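Side-chain contacts in delta (Bacillus subtilis, PDB 3ZH9), which probably acts as the wrench that opens the dimeric beta ring so that it can be loaded onto primed DNA during replication: residues Ser33-Thr38 with Arg75-Val80; Asp153-Leu158 with His173-Val178; Tyr316-Gly321 with Leu327-Phe332. All blocks are in the same frame, centred on the assembly; numbering follows the deposited sequence.

Contact 1: residues Ser33-Thr38 with Arg75-Val80; sequences SRIRQT and RRLVIV
Leu77 reaches from the strand to the helix and makes the tight half of this contact with its two methyl groups. Leu77 CD2 settles against the helix backbone, 3.6 Å from Arg36 CA, and the same methyl lies 3.9 Å from Arg36 CB. Leu77 CD1 takes the neighbouring position, 3.9 Å from Ile35 CG2. The stems of Ile35 and Leu77 stand roughly square to each other, so the leucine fork meets one branch of the isoleucine rather than lying along it. With CG anti to the backbone N (chi1 180°), Leu77 carries both methyls out from the strand to the helix surface, and the meeting is entirely one of van der Waals contact.

The other side is looser. Arg36 lends only the base of its side chain; beyond that the chain runs on and bends at chi3 (-42°), in a partly exposed position. Ile79 comes near but does not close on it, with CD1 4.7 Å from Arg36 NH2. Farther round the helix, Thr38 turns its hydroxyl back to the helix backbone, where Thr38 OG1 donates to Arg34 O at 2.7 Å.

Strand 76-81 runs between strands 49-53 and 113-119 in the parallel sheet, whose 2-3-4-1-5 order fits the AAA+ type of P-loop NTPase fold. Helix 25-39 covers this part of the sheet, Ile79 also touching its Val32, and on the helix Ile35 meets Leu9 of helix 2-10.

Contact 2: residues Asp153-Leu158 with His173-Val178; sequences DFTVNL and HLVLLV
Thr155 is the knuckle of this small, buried contact, and both branches of its side chain are used against two consecutive residues of the other helix. The hydroxyl oxygen Thr155 OG1 sits 3.4 Å from Val175 CG2, while the methyl Thr155 CG2 lies 3.9 Å from Leu174 CD2. Both pairs meet at a slant, and the threonine fork splits its contacts between the leucine and the valine.

The torsion of Thr155 decides which branch goes where: at chi1 -54° the methyl is anti to the backbone N and the hydroxyl is anti to the carbonyl carbon. From that position OG1 hydrogen-bonds to Thr151 O, one turn earlier in the same helix. The polar atom is therefore satisfied within its own helix although it lies against a valine methyl, and the bond holds the threonine in this rotation. On the facing helix, Leu174 CG is anti to its backbone N (chi1 172°), which sends CD2 to the threonine methyl.

The next shell is supplied by helix 182-195: Ile185 touches Thr155 and Ile189 touches Leu174, so this third helix packs against both partners. Val211 also lies against Leu174. Helices 148-160, 168-177 and 182-195 thus share an apolar core following the parallel sheet in the chain, an arrangement consistent with the small helical lid domain of AAA+ proteins.

Contact 3: residues Tyr316-Gly321 with Leu327-Phe332; sequences YEMKTG and LLLELF
Leu328 packs against Glu317 and Met318 across a helical hairpin, in which helix 301-319 turns back through a short loop into the antiparallel helix 325-338 of the C-terminal domain. The leucine divides its methyls: Leu328 CD1 is 3.7 Å from Met318 CG, and Leu328 CD2 is 3.7 Å from Glu317 OE1. Glu317 contributes its base as well, CB lying 4.0 Å from Leu328 CD1, so its aliphatic part and one carboxylate oxygen both border the leucine.

Met318 makes the long reach. Its CG is anti to the carbonyl carbon (chi1 -84°), and from there the chain is fully extended, carrying the terminal methyl over to the second helix. Met318 and Leu328 run alongside one another, pointing opposite ways, which brings Met318 CE to 4.0 Å from Leu328 CB. Met318 CE also comes to 3.9 Å from Leu329 CG, where the two side chains meet nearly perpendicular. Leu329 itself is turned away from a staggered first torsion (chi1 -108°). Pro248 of helix 248-269 touches both Met318 and Leu329, closing the buried side of the hairpin, while Phe238 of helix 231-243 also lies on Leu329.

At the end of helix 301-319, Thr320 leaves helical geometry but stays tied to the last turn. Tyr316 O receives both Thr320 N and Thr320 OG1, from opposite faces of its carbonyl plane, the hydroxyl at 2.9 Å and tilted 34° from that plane.

Overall arrangement
The three contacts follow one another along the chain and share no helix or strand. Contacts 1 and 2 are buried, whereas contact 3 is partly buried and its centre lies about 32 Å from the centre of the chain. Contact 1 joins a helix to the parallel sheet; the other two join helix to helix, in contact 3 across a tight hairpin. Apolar packing dominates throughout, but the hydrophilic residues contribute differently: only the aliphatic base of an arginine in contact 1, a threonine hydroxyl bonded within its helix in contact 2, and a carboxylate at the edge in contact 3. Contacts 1 and 3 lie on opposite sides of the chain's centre, with centres about 50 Å apart.

Contact 1: residues Ser33-Thr38 with Arg75-Val80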
loop_
_atom_site.group_PDB
_atom_site.type_symbol
_atom_site.label_atom_id
_atom_site.label_comp_id
_atom_site.label_asym_id
_atom_site.label_seq_id
_atom_site.Cartn_x
_atom_site.Cartn_y
_atom_site.Cartn_z
ATOM N N SER A 33 1.776 13.640 5.647
ATOM C CA SER A 33 0.708 14.189 6.467
ATOM C C SER A 33 1.211 14.567 7.866
ATOM O O SER A 33 0.859 15.623 8.401
ATOM C CB SER A 33 -0.454 13.190 6.551
ATOM O OG SER A 33 -1.527 13.739 7.289
ATOM N N ARG A 34 2.036 13.709 8.460
ATOM C CA ARG A 34 2.589 14.016 9.778
ATOM C C ARG A 34 3.530 15.213 9.702
ATOM O O ARG A 34 3.640 15.990 10.654
ATOM C CB ARG A 34 3.301 12.799 10.382
ATOM C CG ARG A 34 2.336 11.764 10.985
ATOM C CD ARG A 34 3.011 10.397 11.158
ATOM N NE ARG A 34 2.055 9.375 11.578
ATOM C CZ ARG A 34 1.987 8.852 12.800
ATOM N NH1 ARG A 34 2.831 9.244 13.752
ATOM N NH2 ARG A 34 1.078 7.922 13.070
ATOM N N ILE A 35 4.213 15.375 8.579
ATOM C CA ILE A 35 5.143 16.494 8.491
ATOM C C ILE A 35 4.343 17.781 8.377
ATOM O O ILE A 35 4.700 18.787 8.967
ATOM C CB ILE A 35 6.115 16.375 7.316
ATOM C CG1 ILE A 35 7.152 15.280 7.588
ATOM C CG2 ILE A 35 6.817 17.719 7.077
ATOM C CD1 ILE A 35 7.949 14.862 6.342
ATOM N N ARG A 36 3.249 17.718 7.622
ATOM C CA ARG A 36 2.336 18.844 7.450
ATOM C C ARG A 36 1.717 19.272 8.780
ATOM O O ARG A 36 1.729 20.454 9.128
ATOM C CB ARG A 36 1.238 18.465 6.458
ATOM C CG ARG A 36 0.246 19.573 6.144
ATOM C CD ARG A 36 -0.886 19.025 5.282
ATOM N NE ARG A 36 -0.381 18.123 4.247
ATOM C CZ ARG A 36 -1.147 17.471 3.377
ATOM N NH1 ARG A 36 -2.466 17.618 3.409
ATOM N NH2 ARG A 36 -0.594 16.672 2.473
ATOM N N GLN A 37 1.182 18.306 9.520
ATOM C CA GLN A 37 0.624 18.558 10.849
ATOM C C GLN A 37 1.664 19.181 11.765
ATOM O O GLN A 37 1.331 19.911 12.698
ATOM C CB GLN A 37 0.121 17.246 11.477
ATOM C CG GLN A 37 -1.170 16.742 10.861
ATOM C CD GLN A 37 -1.527 15.312 11.266
ATOM O OE1 GLN A 37 -0.814 14.658 12.034
ATOM N NE2 GLN A 37 -2.646 14.822 10.741
ATOM N N THR A 38 2.931 18.874 11.513
ATOM C CA THR A 38 4.005 19.439 12.320
ATOM C C THR A 38 4.356 20.897 11.942
ATOM O O THR A 38 4.565 21.725 12.823
ATOM C CB THR A 38 5.281 18.560 12.276
ATOM O OG1 THR A 38 4.955 17.207 12.619
ATOM C CG2 THR A 38 6.301 19.067 13.260
ATOM N N ARG A 75 7.506 28.437 9.779
ATOM C CA ARG A 75 8.048 27.575 8.743
ATOM C C ARG A 75 7.117 27.461 7.558
ATOM O O ARG A 75 5.910 27.658 7.669
ATOM C CB ARG A 75 8.334 26.165 9.284
ATOM C CG ARG A 75 9.664 26.004 10.010
ATOM C CD ARG A 75 10.227 24.633 9.735
ATOM N NE ARG A 75 11.267 24.207 10.669
ATOM C CZ ARG A 75 11.027 23.717 11.883
ATOM N NH1 ARG A 75 9.780 23.608 12.332
ATOM N NH2 ARG A 75 12.037 23.355 12.659
ATOM N N ARG A 76 7.706 27.087 6.431
ATOM C CA ARG A 76 7.011 26.883 5.179
ATOM C C ARG A 76 7.204 25.403 4.824
ATOM O O ARG A 76 8.199 24.800 5.215
ATOM C CB ARG A 76 7.659 27.820 4.160
ATOM C CG ARG A 76 7.428 27.543 2.723
ATOM C CD ARG A 76 8.209 28.547 1.885
ATOM N NE ARG A 76 7.709 29.915 2.034
ATOM C CZ ARG A 76 6.441 30.277 1.842
ATOM N NH1 ARG A 76 5.531 29.376 1.504
ATOM N NH2 ARG A 76 6.076 31.540 1.997
ATOM N N LEU A 77 6.235 24.806 4.136
ATOM C CA LEU A 77 6.348 23.424 3.681
ATOM C C LEU A 77 6.243 23.361 2.166
ATOM O O LEU A 77 5.281 23.846 1.584
ATOM C CB LEU A 77 5.262 22.540 4.309
ATOM C CG LEU A 77 5.238 21.053 3.922
ATOM C CD1 LEU A 77 6.588 20.373 4.185
ATOM C CD2 LEU A 77 4.136 20.337 4.689
ATOM N N VAL A 78 7.231 22.755 1.523
ATOM C CA VAL A 78 7.223 22.655 0.073
ATOM C C VAL A 78 7.365 21.194 -0.317
ATOM O O VAL A 78 8.355 20.541 0.030
ATOM C CB VAL A 78 8.358 23.469 -0.592
ATOM C CG1 VAL A 78 8.453 23.123 -2.079
ATOM C CG2 VAL A 78 8.158 24.983 -0.387
ATOM N N ILE A 79 6.362 20.680 -1.021
ATOM C CA ILE A 79 6.346 19.279 -1.410
ATOM C C ILE A 79 6.540 19.144 -2.913
ATOM O O ILE A 79 5.876 19.814 -3.712
ATOM C CB ILE A 79 5.037 18.610 -0.961
ATOM C CG1 ILE A 79 4.903 18.710 0.559
ATOM C CG2 ILE A 79 4.972 17.161 -1.418
ATOM C CD1 ILE A 79 3.569 18.268 1.062
ATOM N N VAL A 80 7.475 18.283 -3.287
ATOM C CA VAL A 80 7.845 18.091 -4.678
ATOM C C VAL A 80 7.738 16.620 -5.036
ATOM O O VAL A 80 8.600 15.816 -4.659
ATOM C CB VAL A 80 9.282 18.584 -4.941
ATOM C CG1 VAL A 80 9.662 18.347 -6.374
ATOM C CG2 VAL A 80 9.389 20.048 -4.614
#

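Contact 2: residues Asp153-Leu158 with His173-Val178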
loop_
_atom_site.group_PDB
_atom_site.type_symbol
_atom_site.label_atom_id
_atom_site.label_comp_id
_atom_site.label_asym_id
_atom_site.label_seq_id
_atom_site.Cartn_x
_atom_site.Cartn_y
_atom_site.Cartn_z
ATOM N N ASP A 153 6.706 -7.500 11.766
ATOM C CA ASP A 153 7.551 -6.570 12.532
ATOM C C ASP A 153 7.016 -5.141 12.452
ATOM O O ASP A 153 6.980 -4.419 13.443
ATOM C CB ASP A 153 9.017 -6.609 12.062
ATOM C CG ASP A 153 9.667 -7.960 12.278
ATOM O OD1 ASP A 153 9.068 -8.815 12.968
ATOM O OD2 ASP A 153 10.789 -8.167 11.760
ATOM N N PHE A 154 6.610 -4.721 11.264
ATOM C CA PHE A 154 6.006 -3.407 11.129
ATOM C C PHE A 154 4.824 -3.221 12.086
ATOM O O PHE A 154 4.696 -2.184 12.729
ATOM C CB PHE A 154 5.554 -3.182 9.696
ATOM C CG PHE A 154 4.622 -2.024 9.538
ATOM C CD1 PHE A 154 5.112 -0.758 9.296
ATOM C CD2 PHE A 154 3.245 -2.207 9.619
ATOM C CE1 PHE A 154 4.251 0.317 9.148
ATOM C CE2 PHE A 154 2.381 -1.143 9.469
ATOM C CZ PHE A 154 2.888 0.125 9.232
ATOM N N THR A 155 3.960 -4.231 12.158
ATOM C CA THR A 155 2.788 -4.215 13.044
ATOM C C THR A 155 3.191 -4.133 14.519
ATOM O O THR A 155 2.630 -3.362 15.292
ATOM C CB THR A 155 1.933 -5.476 12.829
ATOM O OG1 THR A 155 1.611 -5.600 11.439
ATOM C CG2 THR A 155 0.628 -5.421 13.634
ATOM N N VAL A 156 4.182 -4.930 14.901
ATOM C CA VAL A 156 4.675 -4.908 16.265
ATOM C C VAL A 156 5.232 -3.538 16.639
ATOM O O VAL A 156 4.947 -3.007 17.722
ATOM C CB VAL A 156 5.729 -6.012 16.484
ATOM C CG1 VAL A 156 6.511 -5.783 17.796
ATOM C CG2 VAL A 156 5.052 -7.385 16.483
ATOM N N ASN A 157 6.014 -2.956 15.737
ATOM C CA ASN A 157 6.610 -1.658 15.998
ATOM C C ASN A 157 5.561 -0.570 15.968
ATOM O O ASN A 157 5.688 0.427 16.653
ATOM C CB ASN A 157 7.709 -1.346 14.986
ATOM C CG ASN A 157 8.961 -2.150 15.233
ATOM O OD1 ASN A 157 9.350 -2.371 16.382
ATOM N ND2 ASN A 157 9.600 -2.603 14.153
ATOM N N LEU A 158 4.527 -0.762 15.161
ATOM C CA LEU A 158 3.479 0.237 15.058
ATOM C C LEU A 158 2.775 0.420 16.411
ATOM O O LEU A 158 2.546 1.546 16.842
ATOM C CB LEU A 158 2.477 -0.138 13.965
ATOM C CG LEU A 158 1.386 0.904 13.761
ATOM C CD1 LEU A 158 2.021 2.244 13.495
ATOM C CD2 LEU A 158 0.433 0.513 12.623
ATOM N N HIS A 173 -1.745 -12.706 13.315
ATOM C CA HIS A 173 -3.156 -12.941 13.048
ATOM C C HIS A 173 -3.823 -11.700 12.454
ATOM O O HIS A 173 -4.639 -11.791 11.538
ATOM C CB HIS A 173 -3.891 -13.371 14.305
ATOM C CG HIS A 173 -5.233 -13.965 14.017
ATOM N ND1 HIS A 173 -6.408 -13.399 14.457
ATOM C CD2 HIS A 173 -5.582 -15.050 13.289
ATOM C CE1 HIS A 173 -7.430 -14.128 14.032
ATOM N NE2 HIS A 173 -6.954 -15.135 13.324
ATOM N N LEU A 174 -3.451 -10.538 12.968
ATOM C CA LEU A 174 -3.971 -9.279 12.460
ATOM C C LEU A 174 -3.617 -9.126 10.984
ATOM O O LEU A 174 -4.464 -8.814 10.151
ATOM C CB LEU A 174 -3.402 -8.101 13.272
ATOM C CG LEU A 174 -3.772 -6.737 12.664
ATOM C CD1 LEU A 174 -5.274 -6.648 12.472
ATOM C CD2 LEU A 174 -3.299 -5.620 13.556
ATOM N N VAL A 175 -2.349 -9.351 10.675
ATOM C CA VAL A 175 -1.865 -9.269 9.303
ATOM C C VAL A 175 -2.610 -10.237 8.370
ATOM O O VAL A 175 -2.952 -9.895 7.245
ATOM C CB VAL A 175 -0.338 -9.516 9.263
ATOM C CG1 VAL A 175 0.170 -9.775 7.818
ATOM C CG2 VAL A 175 0.383 -8.351 9.906
ATOM N N LEU A 176 -2.873 -11.443 8.848
ATOM C CA LEU A 176 -3.679 -12.405 8.098
ATOM C C LEU A 176 -5.091 -11.870 7.799
ATOM O O LEU A 176 -5.597 -11.998 6.681
ATOM C CB LEU A 176 -3.802 -13.709 8.898
ATOM C CG LEU A 176 -4.798 -14.752 8.371
ATOM C CD1 LEU A 176 -4.181 -15.537 7.232
ATOM C CD2 LEU A 176 -5.234 -15.705 9.474
ATOM N N LEU A 177 -5.726 -11.294 8.817
ATOM C CA LEU A 177 -7.122 -10.885 8.734
ATOM C C LEU A 177 -7.331 -9.781 7.709
ATOM O O LEU A 177 -8.361 -9.724 7.046
ATOM C CB LEU A 177 -7.629 -10.411 10.105
ATOM C CG LEU A 177 -7.901 -11.483 11.164
ATOM C CD1 LEU A 177 -8.166 -10.825 12.516
ATOM C CD2 LEU A 177 -9.056 -12.392 10.764
ATOM N N VAL A 178 -6.358 -8.887 7.585
ATOM C CA VAL A 178 -6.545 -7.758 6.694
ATOM C C VAL A 178 -5.768 -7.966 5.408
ATOM O O VAL A 178 -5.593 -7.031 4.618
ATOM C CB VAL A 178 -6.181 -6.416 7.368
ATOM C CG1 VAL A 178 -7.060 -6.217 8.617
ATOM C CG2 VAL A 178 -4.699 -6.361 7.711
#

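Contact 3: residues Tyr316-Gly321 with Leu327-Phe332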
loop_
_atom_site.group_PDB
_atom_site.type_symbol
_atom_site.label_atom_id
_atom_site.label_comp_id
_atom_site.label_asym_id
_atom_site.label_seq_id
_atom_site.Cartn_x
_atom_site.Cartn_y
_atom_site.Cartn_z
ATOM N N TYR A 316 -21.952 -11.010 -17.178
ATOM C CA TYR A 316 -22.902 -10.559 -18.180
ATOM C C TYR A 316 -24.324 -11.009 -17.847
ATOM O O TYR A 316 -25.278 -10.248 -18.002
ATOM C CB TYR A 316 -22.493 -11.069 -19.559
ATOM C CG TYR A 316 -23.535 -10.829 -20.626
ATOM C CD1 TYR A 316 -23.696 -9.573 -21.193
ATOM C CD2 TYR A 316 -24.358 -11.858 -21.066
ATOM C CE1 TYR A 316 -24.647 -9.344 -22.167
ATOM C CE2 TYR A 316 -25.315 -11.642 -22.037
ATOM C CZ TYR A 316 -25.456 -10.383 -22.586
ATOM O OH TYR A 316 -26.406 -10.158 -23.560
ATOM N N GLU A 317 -24.465 -12.247 -17.387
ATOM C CA GLU A 317 -25.773 -12.790 -17.051
ATOM C C GLU A 317 -26.366 -12.115 -15.812
ATOM O O GLU A 317 -27.586 -12.096 -15.620
ATOM C CB GLU A 317 -25.690 -14.306 -16.864
ATOM C CG GLU A 317 -25.572 -15.074 -18.172
ATOM C CD GLU A 317 -25.329 -16.559 -17.966
ATOM O OE1 GLU A 317 -24.857 -16.941 -16.872
ATOM O OE2 GLU A 317 -25.605 -17.344 -18.902
ATOM N N MET A 318 -25.495 -11.556 -14.978
ATOM C CA MET A 318 -25.937 -10.833 -13.790
ATOM C C MET A 318 -26.312 -9.383 -14.119
ATOM O O MET A 318 -27.336 -8.872 -13.652
ATOM C CB MET A 318 -24.860 -10.864 -12.698
ATOM C CG MET A 318 -24.878 -12.108 -11.829
ATOM S SD MET A 318 -23.735 -11.972 -10.441
ATOM C CE MET A 318 -23.878 -13.610 -9.734
ATOM N N LYS A 319 -25.474 -8.730 -14.920
ATOM C CA LYS A 319 -25.674 -7.327 -15.263
ATOM C C LYS A 319 -26.898 -7.128 -16.159
ATOM O O LYS A 319 -27.616 -6.131 -16.042
ATOM C CB LYS A 319 -24.420 -6.752 -15.934
ATOM C CG LYS A 319 -23.354 -6.233 -14.967
ATOM C CD LYS A 319 -22.081 -5.821 -15.716
ATOM C CE LYS A 319 -21.134 -5.020 -14.830
ATOM N NZ LYS A 319 -20.664 -5.792 -13.641
ATOM N N THR A 320 -27.138 -8.082 -17.050
ATOM C CA THR A 320 -28.228 -7.959 -18.007
ATOM C C THR A 320 -29.304 -9.013 -17.772
ATOM O O THR A 320 -29.007 -10.180 -17.525
ATOM C CB THR A 320 -27.712 -8.067 -19.458
ATOM O OG1 THR A 320 -27.446 -9.438 -19.776
ATOM C CG2 THR A 320 -26.434 -7.254 -19.636
ATOM N N GLY A 321 -30.560 -8.592 -17.847
ATOM C CA GLY A 321 -31.673 -9.509 -17.698
ATOM C C GLY A 321 -31.825 -10.036 -16.286
ATOM O O GLY A 321 -30.972 -9.807 -15.427
ATOM N N LEU A 327 -28.161 -17.624 -7.248
ATOM C CA LEU A 327 -28.225 -18.948 -7.853
ATOM C C LEU A 327 -27.111 -19.135 -8.876
ATOM O O LEU A 327 -26.455 -20.177 -8.902
ATOM C CB LEU A 327 -29.584 -19.182 -8.520
ATOM C CG LEU A 327 -29.634 -20.487 -9.316
ATOM C CD1 LEU A 327 -29.576 -21.679 -8.370
ATOM C CD2 LEU A 327 -30.859 -20.555 -10.228
ATOM N N LEU A 328 -26.911 -18.131 -9.727
ATOM C CA LEU A 328 -25.790 -18.143 -10.664
ATOM C C LEU A 328 -24.489 -18.441 -9.921
ATOM O O LEU A 328 -23.697 -19.279 -10.350
ATOM C CB LEU A 328 -25.683 -16.806 -11.406
ATOM C CG LEU A 328 -26.714 -16.535 -12.510
ATOM C CD1 LEU A 328 -26.564 -15.124 -13.059
ATOM C CD2 LEU A 328 -26.608 -17.561 -13.635
ATOM N N LEU A 329 -24.289 -17.768 -8.791
ATOM C CA LEU A 329 -23.062 -17.932 -8.022
ATOM C C LEU A 329 -22.991 -19.312 -7.380
ATOM O O LEU A 329 -21.931 -19.934 -7.350
ATOM C CB LEU A 329 -22.934 -16.839 -6.959
ATOM C CG LEU A 329 -21.876 -15.748 -7.169
ATOM C CD1 LEU A 329 -22.038 -14.658 -6.124
ATOM C CD2 LEU A 329 -20.451 -16.301 -7.141
ATOM N N GLU A 330 -24.123 -19.784 -6.862
ATOM C CA GLU A 330 -24.195 -21.115 -6.268
ATOM C C GLU A 330 -23.775 -22.182 -7.277
ATOM O O GLU A 330 -22.957 -23.041 -6.969
ATOM C CB GLU A 330 -25.618 -21.413 -5.766
ATOM C CG GLU A 330 -25.944 -20.855 -4.383
ATOM C CD GLU A 330 -27.415 -21.042 -4.009
ATOM O OE1 GLU A 330 -28.195 -21.507 -4.872
ATOM O OE2 GLU A 330 -27.785 -20.717 -2.857
ATOM N N LEU A 331 -24.359 -22.129 -8.475
ATOM C CA LEU A 331 -24.027 -23.066 -9.550
ATOM C C LEU A 331 -22.535 -23.054 -9.887
ATOM O O LEU A 331 -21.893 -24.105 -9.925
ATOM C CB LEU A 331 -24.856 -22.756 -10.800
ATOM C CG LEU A 331 -26.361 -22.961 -10.632
ATOM C CD1 LEU A 331 -27.130 -22.390 -11.817
ATOM C CD2 LEU A 331 -26.690 -24.437 -10.420
ATOM N N PHE A 332 -21.992 -21.861 -10.121
ATOM C CA PHE A 332 -20.558 -21.689 -10.365
ATOM C C PHE A 332 -19.696 -22.371 -9.296
ATOM O O PHE A 332 -18.807 -23.174 -9.606
ATOM C CB PHE A 332 -20.207 -20.203 -10.437
ATOM C CG PHE A 332 -18.718 -19.929 -10.475
ATOM C CD1 PHE A 332 -17.980 -20.168 -11.633
ATOM C CD2 PHE A 332 -18.060 -19.440 -9.353
ATOM C CE1 PHE A 332 -16.607 -19.933 -11.662
ATOM C CE2 PHE A 332 -16.685 -19.193 -9.377
ATOM C CZ PHE A 332 -15.960 -19.438 -10.532
#